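Local coordinates for protein putative N-acetyl-gamma-glutamyl-phosphate reductase (Arabidopsis thaliana, PDB 1XYG) that probably catalyses the NADPH-dependent reduction of N-acetyl-L-glutamyl 5-phosphate to the semialdehyde, a step of arginine biosynthesis in the chloroplast, at residues Thr71-Val75 and Lys76-Phe80; Val173-Lys177 and Ala178-Lys182; Glu262-Pro265 and Gly266-Thr269. All blocks are in the same frame, centred on the assembly; numbering follows the deposited sequence.

The three contacts are local turns that come one after another along the chain. Interaction 1 lies in the NAD-binding region, in the loop between helix 57-60 and strand 85-88. Interactions 2 and 3 lie in the dimerisation region, on the opposite side of the chain's centre. The centres of interactions 1 and 2 are about 46 Å apart, those of 1 and 3 about 54 Å. Interactions 2 and 3 have centres about 10 Å apart. A 2.7 Å salt bridge from K182 NZ to E262 OE2, and a probable bond from A264 N to L180 O, hold the end of helix 163-177 to the connection from strand 255-262 into helix 269-280.

Interaction 1 of 3, residues Thr71-Val75 and Lys76-Phe80; sequences TLVSV and KDADF
The carbonyl oxygen of V75 takes one firm bond and one weak one. A water gives it a hydrogen bond of 2.6 Å and also donates to A78 O, so it bridges the two carbonyls. The backbone N of A78 adds the weak bond to V75 O, 3.3 Å long but fairly straight at 164°. One residue earlier, D77 N donates to S74 O at 2.8 Å, from above the carbonyl plane. These bonds curl the chain into a tight turn.

The side chain of S74 works at the start of this turn. Its OG lies anti to the backbone N (chi1 172°), beside the carbonyl carbon. From there it takes a weak bond from K76 N at 3.4 Å. A second water donates to D77 OD2 at 3.0 Å and lies in weak hydrogen-bond contact with S74 OG, a loose bridge between the two.

The apolar contact is small. V73 CG2 meets the methyl CB of A78 at 3.9 Å. Beyond the two segments, A78 packs on L46 of strand 42-47, and F80 on L102 and P103. V75 to D77 form a short 3-10 turn in a surface loop of the Rossmann-type NAD-binding domain, leading to strand 85-88.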
loop_
_atom_site.group_PDB
_atom_site.type_symbol
_atom_site.label_atom_id
_atom_site.label_comp_id
_atom_site.label_asym_id
_atom_site.label_seq_id
_atom_site.Cartn_x
_atom_site.Cartn_y
_atom_site.Cartn_z
ATOM N N THR A 71 -5.851 20.609 26.879
ATOM C CA THR A 71 -7.059 20.637 26.069
ATOM C C THR A 71 -6.758 21.676 24.993
ATOM O O THR A 71 -6.125 22.686 25.280
ATOM C CB THR A 71 -8.275 21.082 26.925
ATOM O OG1 THR A 71 -8.441 20.171 28.017
ATOM C CG2 THR A 71 -9.540 21.105 26.092
ATOM N N LEU A 72 -7.177 21.433 23.757
ATOM C CA LEU A 72 -6.928 22.394 22.680
ATOM C C LEU A 72 -7.757 23.659 22.837
ATOM O O LEU A 72 -8.938 23.602 23.175
ATOM C CB LEU A 72 -7.246 21.759 21.326
ATOM C CG LEU A 72 -6.377 20.562 20.948
ATOM C CD1 LEU A 72 -7.080 19.748 19.881
ATOM C CD2 LEU A 72 -5.016 21.045 20.475
ATOM N N VAL A 73 -7.129 24.804 22.594
ATOM C CA VAL A 73 -7.829 26.076 22.686
ATOM C C VAL A 73 -7.696 26.801 21.358
ATOM O O VAL A 73 -6.983 26.351 20.456
ATOM C CB VAL A 73 -7.245 26.986 23.792
ATOM C CG1 VAL A 73 -7.185 26.226 25.108
ATOM C CG2 VAL A 73 -5.869 27.504 23.386
ATOM N N SER A 74 -8.386 27.928 21.252
ATOM C CA SER A 74 -8.354 28.744 20.053
ATOM C C SER A 74 -7.188 29.719 20.158
ATOM O O SER A 74 -6.852 30.163 21.257
ATOM C CB SER A 74 -9.666 29.516 19.928
ATOM O OG SER A 74 -9.604 30.463 18.881
ATOM N N VAL A 75 -6.565 30.043 19.026
ATOM C CA VAL A 75 -5.459 30.998 19.014
ATOM C C VAL A 75 -5.875 32.271 19.744
ATOM O O VAL A 75 -5.088 32.865 20.475
ATOM C CB VAL A 75 -5.068 31.442 17.588
ATOM C CG1 VAL A 75 -3.922 32.432 17.658
ATOM C CG2 VAL A 75 -4.679 30.256 16.755
ATOM N N LYS A 76 -7.115 32.692 19.528
ATOM C CA LYS A 76 -7.615 33.907 20.149
ATOM C C LYS A 76 -7.706 33.831 21.673
ATOM O O LYS A 76 -7.661 34.863 22.344
ATOM C CB LYS A 76 -8.979 34.266 19.561
ATOM C CG LYS A 76 -8.932 34.624 18.085
ATOM C CD LYS A 76 -10.308 35.009 17.578
ATOM C CE LYS A 76 -10.280 35.393 16.109
ATOM N NZ LYS A 76 -11.642 35.768 15.635
ATOM N N ASP A 77 -7.817 32.621 22.222
ATOM C CA ASP A 77 -7.922 32.456 23.674
ATOM C C ASP A 77 -6.651 31.943 24.356
ATOM O O ASP A 77 -6.662 31.663 25.555
ATOM C CB ASP A 77 -9.079 31.512 24.022
ATOM C CG ASP A 77 -10.427 32.052 23.588
ATOM O OD1 ASP A 77 -10.640 33.278 23.688
ATOM O OD2 ASP A 77 -11.280 31.249 23.160
ATOM N N ALA A 78 -5.561 31.833 23.604
ATOM C CA ALA A 78 -4.304 31.336 24.153
ATOM C C ALA A 78 -3.455 32.432 24.776
ATOM O O ALA A 78 -3.269 33.492 24.182
ATOM C CB ALA A 78 -3.511 30.634 23.068
ATOM N N ASP A 79 -2.941 32.165 25.977
ATOM C CA ASP A 79 -2.083 33.117 26.683
ATOM C C ASP A 79 -0.626 32.692 26.485
ATOM O O ASP A 79 -0.154 31.738 27.111
ATOM C CB ASP A 79 -2.407 33.142 28.177
ATOM C CG ASP A 79 -1.774 34.324 28.883
ATOM O OD1 ASP A 79 -0.560 34.547 28.700
ATOM O OD2 ASP A 79 -2.487 35.034 29.620
ATOM N N PHE A 80 0.080 33.418 25.624
ATOM C CA PHE A 80 1.463 33.099 25.307
ATOM C C PHE A 80 2.534 33.520 26.306
ATOM O O PHE A 80 3.718 33.248 26.098
ATOM C CB PHE A 80 1.783 33.630 23.911
ATOM C CG PHE A 80 1.065 32.886 22.824
ATOM C CD1 PHE A 80 1.435 31.584 22.502
ATOM C CD2 PHE A 80 -0.029 33.451 22.178
ATOM C CE1 PHE A 80 0.725 30.857 21.562
ATOM C CE2 PHE A 80 -0.748 32.722 21.231
ATOM C CZ PHE A 80 -0.370 31.425 20.924
HETATM O O HOH W 1 -12.131 31.491 20.293
HETATM O O HOH W 2 -3.295 34.273 21.634
#

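Interaction 2 of 3, residues Val173-Lys177 and Ala178-Lys182; sequences VPLLK and ANLIK
A178 follows the last residue of helix 163-177 and meets its final turn, which closes in a Schellman motif. Its N donates to P174 O at 3.1 Å, tilted from the carbonyl plane. Its CB lies beside the same oxygen. The methyl also touches Q275 of helix 269-280.

N179 is the C-prime residue and has a positive phi of 54°. That left-handed backbone turn takes the chain out of the helical path. Its N donates to L176 O at 2.9 Å, from well above the carbonyl plane.

L180 makes the other bond of the motif. Its N reaches back to L175 O at 2.9 Å, nearly along the C=O axis, with an N-H...O angle of 167°. Its side chain crosses that of L175 at about a right angle, and the branch ends CD1 of L180 and CD2 of L175 meet at 4.1 Å. L180 also packs on L272 of helix 269-280.

I181 turns its side chain back to the helix. CG1 sits between the backbone N and the carbonyl carbon (chi1 59°), which carries CD1 in toward the two leucines. CD1 touches CB of L175 at 3.8 Å, and CG1 lies 3.9 Å from CD2 of L176. The isoleucine thus packs against both leucines, and L176 also reaches L232 and V235 of helix 224-236.

K182 points away from the helix. Its NZ goes to the E262 salt bridge, and its backbone N bonds to the carbonyl O of E262.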
loop_
_atom_site.group_PDB
_atom_site.type_symbol
_atom_site.label_atom_id
_atom_site.label_comp_id
_atom_site.label_asym_id
_atom_site.label_seq_id
_atom_site.Cartn_x
_atom_site.Cartn_y
_atom_site.Cartn_z
ATOM N N VAL A 173 24.458 22.932 -1.611
ATOM C CA VAL A 173 25.146 24.087 -1.040
ATOM C C VAL A 173 26.655 23.885 -0.944
ATOM O O VAL A 173 27.420 24.708 -1.439
ATOM C CB VAL A 173 24.567 24.459 0.339
ATOM C CG1 VAL A 173 25.407 25.549 0.974
ATOM C CG2 VAL A 173 23.126 24.927 0.173
ATOM N N PRO A 174 27.106 22.790 -0.313
ATOM C CA PRO A 174 28.544 22.523 -0.186
ATOM C C PRO A 174 29.237 22.425 -1.549
ATOM O O PRO A 174 30.358 22.898 -1.719
ATOM C CB PRO A 174 28.582 21.190 0.555
ATOM C CG PRO A 174 27.357 21.234 1.380
ATOM C CD PRO A 174 26.329 21.782 0.427
ATOM N N LEU A 175 28.566 21.797 -2.514
ATOM C CA LEU A 175 29.132 21.632 -3.851
ATOM C C LEU A 175 29.260 22.954 -4.591
ATOM O O LEU A 175 30.246 23.173 -5.293
ATOM C CB LEU A 175 28.291 20.646 -4.671
ATOM C CG LEU A 175 28.199 19.216 -4.106
ATOM C CD1 LEU A 175 27.392 18.349 -5.034
ATOM C CD2 LEU A 175 29.589 18.624 -3.923
ATOM N N LEU A 176 28.273 23.834 -4.437
ATOM C CA LEU A 176 28.312 25.143 -5.088
ATOM C C LEU A 176 29.368 26.018 -4.415
ATOM O O LEU A 176 30.107 26.744 -5.082
ATOM C CB LEU A 176 26.943 25.827 -4.999
ATOM C CG LEU A 176 25.834 25.279 -5.893
ATOM C CD1 LEU A 176 24.473 25.805 -5.443
ATOM C CD2 LEU A 176 26.138 25.684 -7.336
ATOM N N LYS A 177 29.434 25.943 -3.091
ATOM C CA LYS A 177 30.408 26.718 -2.325
ATOM C C LYS A 177 31.826 26.396 -2.763
ATOM O O LYS A 177 32.692 27.271 -2.810
ATOM C CB LYS A 177 30.294 26.408 -0.836
ATOM C CG LYS A 177 29.269 27.195 -0.123
ATOM C CD LYS A 177 29.169 26.832 1.332
ATOM C CE LYS A 177 28.060 27.658 1.945
ATOM N NZ LYS A 177 27.816 27.362 3.374
ATOM N N ALA A 178 32.057 25.126 -3.075
ATOM C CA ALA A 178 33.376 24.677 -3.499
ATOM C C ALA A 178 33.558 24.749 -5.014
ATOM O O ALA A 178 34.557 24.280 -5.544
ATOM C CB ALA A 178 33.618 23.253 -3.006
ATOM N N ASN A 179 32.590 25.340 -5.704
ATOM C CA ASN A 179 32.648 25.479 -7.163
ATOM C C ASN A 179 32.881 24.146 -7.866
ATOM O O ASN A 179 33.591 24.082 -8.875
ATOM C CB ASN A 179 33.773 26.442 -7.554
ATOM C CG ASN A 179 33.646 27.789 -6.880
ATOM O OD1 ASN A 179 32.659 28.508 -7.064
ATOM N ND2 ASN A 179 34.646 28.140 -6.087
ATOM N N LEU A 180 32.263 23.084 -7.351
ATOM C CA LEU A 180 32.463 21.750 -7.928
ATOM C C LEU A 180 31.396 21.434 -8.985
ATOM O O LEU A 180 31.527 20.502 -9.776
ATOM C CB LEU A 180 32.440 20.688 -6.846
ATOM C CG LEU A 180 33.592 20.780 -5.843
ATOM C CD1 LEU A 180 33.490 19.659 -4.807
ATOM C CD2 LEU A 180 34.919 20.675 -6.566
ATOM N N ILE A 181 30.336 22.231 -9.014
ATOM C CA ILE A 181 29.277 22.034 -9.996
ATOM C C ILE A 181 28.869 23.335 -10.584
ATOM O O ILE A 181 28.967 24.364 -9.978
ATOM C CB ILE A 181 28.015 21.337 -9.382
ATOM C CG1 ILE A 181 27.498 22.202 -8.261
ATOM C CG2 ILE A 181 28.386 19.948 -8.898
ATOM C CD1 ILE A 181 26.199 21.719 -7.677
ATOM N N LYS A 182 28.398 23.319 -11.815
ATOM C CA LYS A 182 27.926 24.588 -12.513
ATOM C C LYS A 182 26.536 24.906 -11.943
ATOM O O LYS A 182 25.847 24.015 -11.386
ATOM C CB LYS A 182 27.830 24.334 -14.022
ATOM C CG LYS A 182 29.194 24.060 -14.668
ATOM C CD LYS A 182 28.940 23.492 -16.083
ATOM C CE LYS A 182 30.305 23.276 -16.780
ATOM N NZ LYS A 182 30.112 22.507 -18.076
#

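Interaction 3 of 3, residues Glu262-Pro265 and Gly266-Thr269; sequences EMAP and GVRT
One hydrogen bond closes the turn: V267 N donates to A264 O at 3.1 Å, from above the carbonyl plane. P265 and G266 occupy the two corners. G266 has a positive phi of 75°, and a CB there would clash with P265 O.

The apolar contacts bring the two arms together. A264 CB meets V267 CG2 at 3.7 Å, and M263 CB faces V267 CB at 4.1 Å. Further along, M263 bends at chi3 (-83°), which turns CE toward V267 O, 3.8 Å away, and keeps it 3.9 Å from CG2 of T269.

The sulfur meets backbone. M263 SD rests 3.4 Å from T269 N and equally close to R268 C, where the chain enters helix 269-280. Replacing M263 by an alanine would probably open a gap beside V267 and the backbone at R268 and T269, where SD and CE now lie.

Polar contacts outside the turn fix the helix start: R268, at the N-cap, gives its backbone N to D271 OD2, and its NE forms a salt bridge with E270. A264 to V267 form a type II beta turn with proline and glycine at its corners, between strand 255-262 and helix 269-280 of the dimerisation domain.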
loop_
_atom_site.group_PDB
_atom_site.type_symbol
_atom_site.label_atom_id
_atom_site.label_comp_id
_atom_site.label_asym_id
_atom_site.label_seq_id
_atom_site.Cartn_x
_atom_site.Cartn_y
_atom_site.Cartn_z
ATOM N N GLU A 262 25.511 19.398 -13.565
ATOM C CA GLU A 262 26.644 19.442 -14.474
ATOM C C GLU A 262 27.849 19.759 -13.601
ATOM O O GLU A 262 27.840 20.752 -12.869
ATOM C CB GLU A 262 26.447 20.555 -15.490
ATOM C CG GLU A 262 26.931 20.213 -16.866
ATOM C CD GLU A 262 26.620 21.307 -17.860
ATOM O OE1 GLU A 262 25.449 21.749 -17.913
ATOM O OE2 GLU A 262 27.553 21.717 -18.586
ATOM N N MET A 263 28.872 18.914 -13.651
ATOM C CA MET A 263 30.060 19.156 -12.850
ATOM C C MET A 263 30.886 20.247 -13.506
ATOM O O MET A 263 30.831 20.448 -14.721
ATOM C CB MET A 263 30.886 17.879 -12.708
ATOM C CG MET A 263 30.164 16.757 -11.956
ATOM S SD MET A 263 31.189 15.271 -11.672
ATOM C CE MET A 263 30.996 14.440 -13.234
ATOM N N ALA A 264 31.620 20.979 -12.686
ATOM C CA ALA A 264 32.455 22.033 -13.211
ATOM C C ALA A 264 33.555 21.350 -14.014
ATOM O O ALA A 264 33.779 20.137 -13.892
ATOM C CB ALA A 264 33.062 22.853 -12.073
ATOM N N PRO A 265 34.248 22.111 -14.868
ATOM C CA PRO A 265 35.330 21.552 -15.684
ATOM C C PRO A 265 36.388 20.808 -14.864
ATOM O O PRO A 265 36.838 21.302 -13.824
ATOM C CB PRO A 265 35.910 22.787 -16.376
ATOM C CG PRO A 265 34.718 23.675 -16.535
ATOM C CD PRO A 265 34.035 23.536 -15.178
ATOM N N GLY A 266 36.775 19.628 -15.349
ATOM C CA GLY A 266 37.786 18.830 -14.673
ATOM C C GLY A 266 37.348 18.110 -13.413
ATOM O O GLY A 266 38.065 17.242 -12.909
ATOM N N VAL A 267 36.167 18.468 -12.912
ATOM C CA VAL A 267 35.621 17.860 -11.699
ATOM C C VAL A 267 35.015 16.499 -11.992
ATOM O O VAL A 267 34.259 16.330 -12.951
ATOM C CB VAL A 267 34.522 18.746 -11.062
ATOM C CG1 VAL A 267 33.928 18.059 -9.836
ATOM C CG2 VAL A 267 35.106 20.121 -10.672
ATOM N N ARG A 268 35.366 15.521 -11.172
ATOM C CA ARG A 268 34.849 14.175 -11.346
ATOM C C ARG A 268 33.894 13.878 -10.202
ATOM O O ARG A 268 33.863 14.598 -9.204
ATOM C CB ARG A 268 35.993 13.165 -11.331
ATOM C CG ARG A 268 37.059 13.372 -12.379
ATOM C CD ARG A 268 38.105 12.289 -12.239
ATOM N NE ARG A 268 38.488 12.150 -10.838
ATOM C CZ ARG A 268 39.398 11.300 -10.382
ATOM N NH1 ARG A 268 40.037 10.494 -11.217
ATOM N NH2 ARG A 268 39.667 11.257 -9.085
ATOM N N THR A 269 33.121 12.810 -10.338
ATOM C CA THR A 269 32.172 12.450 -9.287
ATOM C C THR A 269 32.886 12.225 -7.954
ATOM O O THR A 269 32.349 12.548 -6.898
ATOM C CB THR A 269 31.374 11.184 -9.641
ATOM O OG1 THR A 269 32.280 10.100 -9.874
ATOM C CG2 THR A 269 30.517 11.422 -10.872
#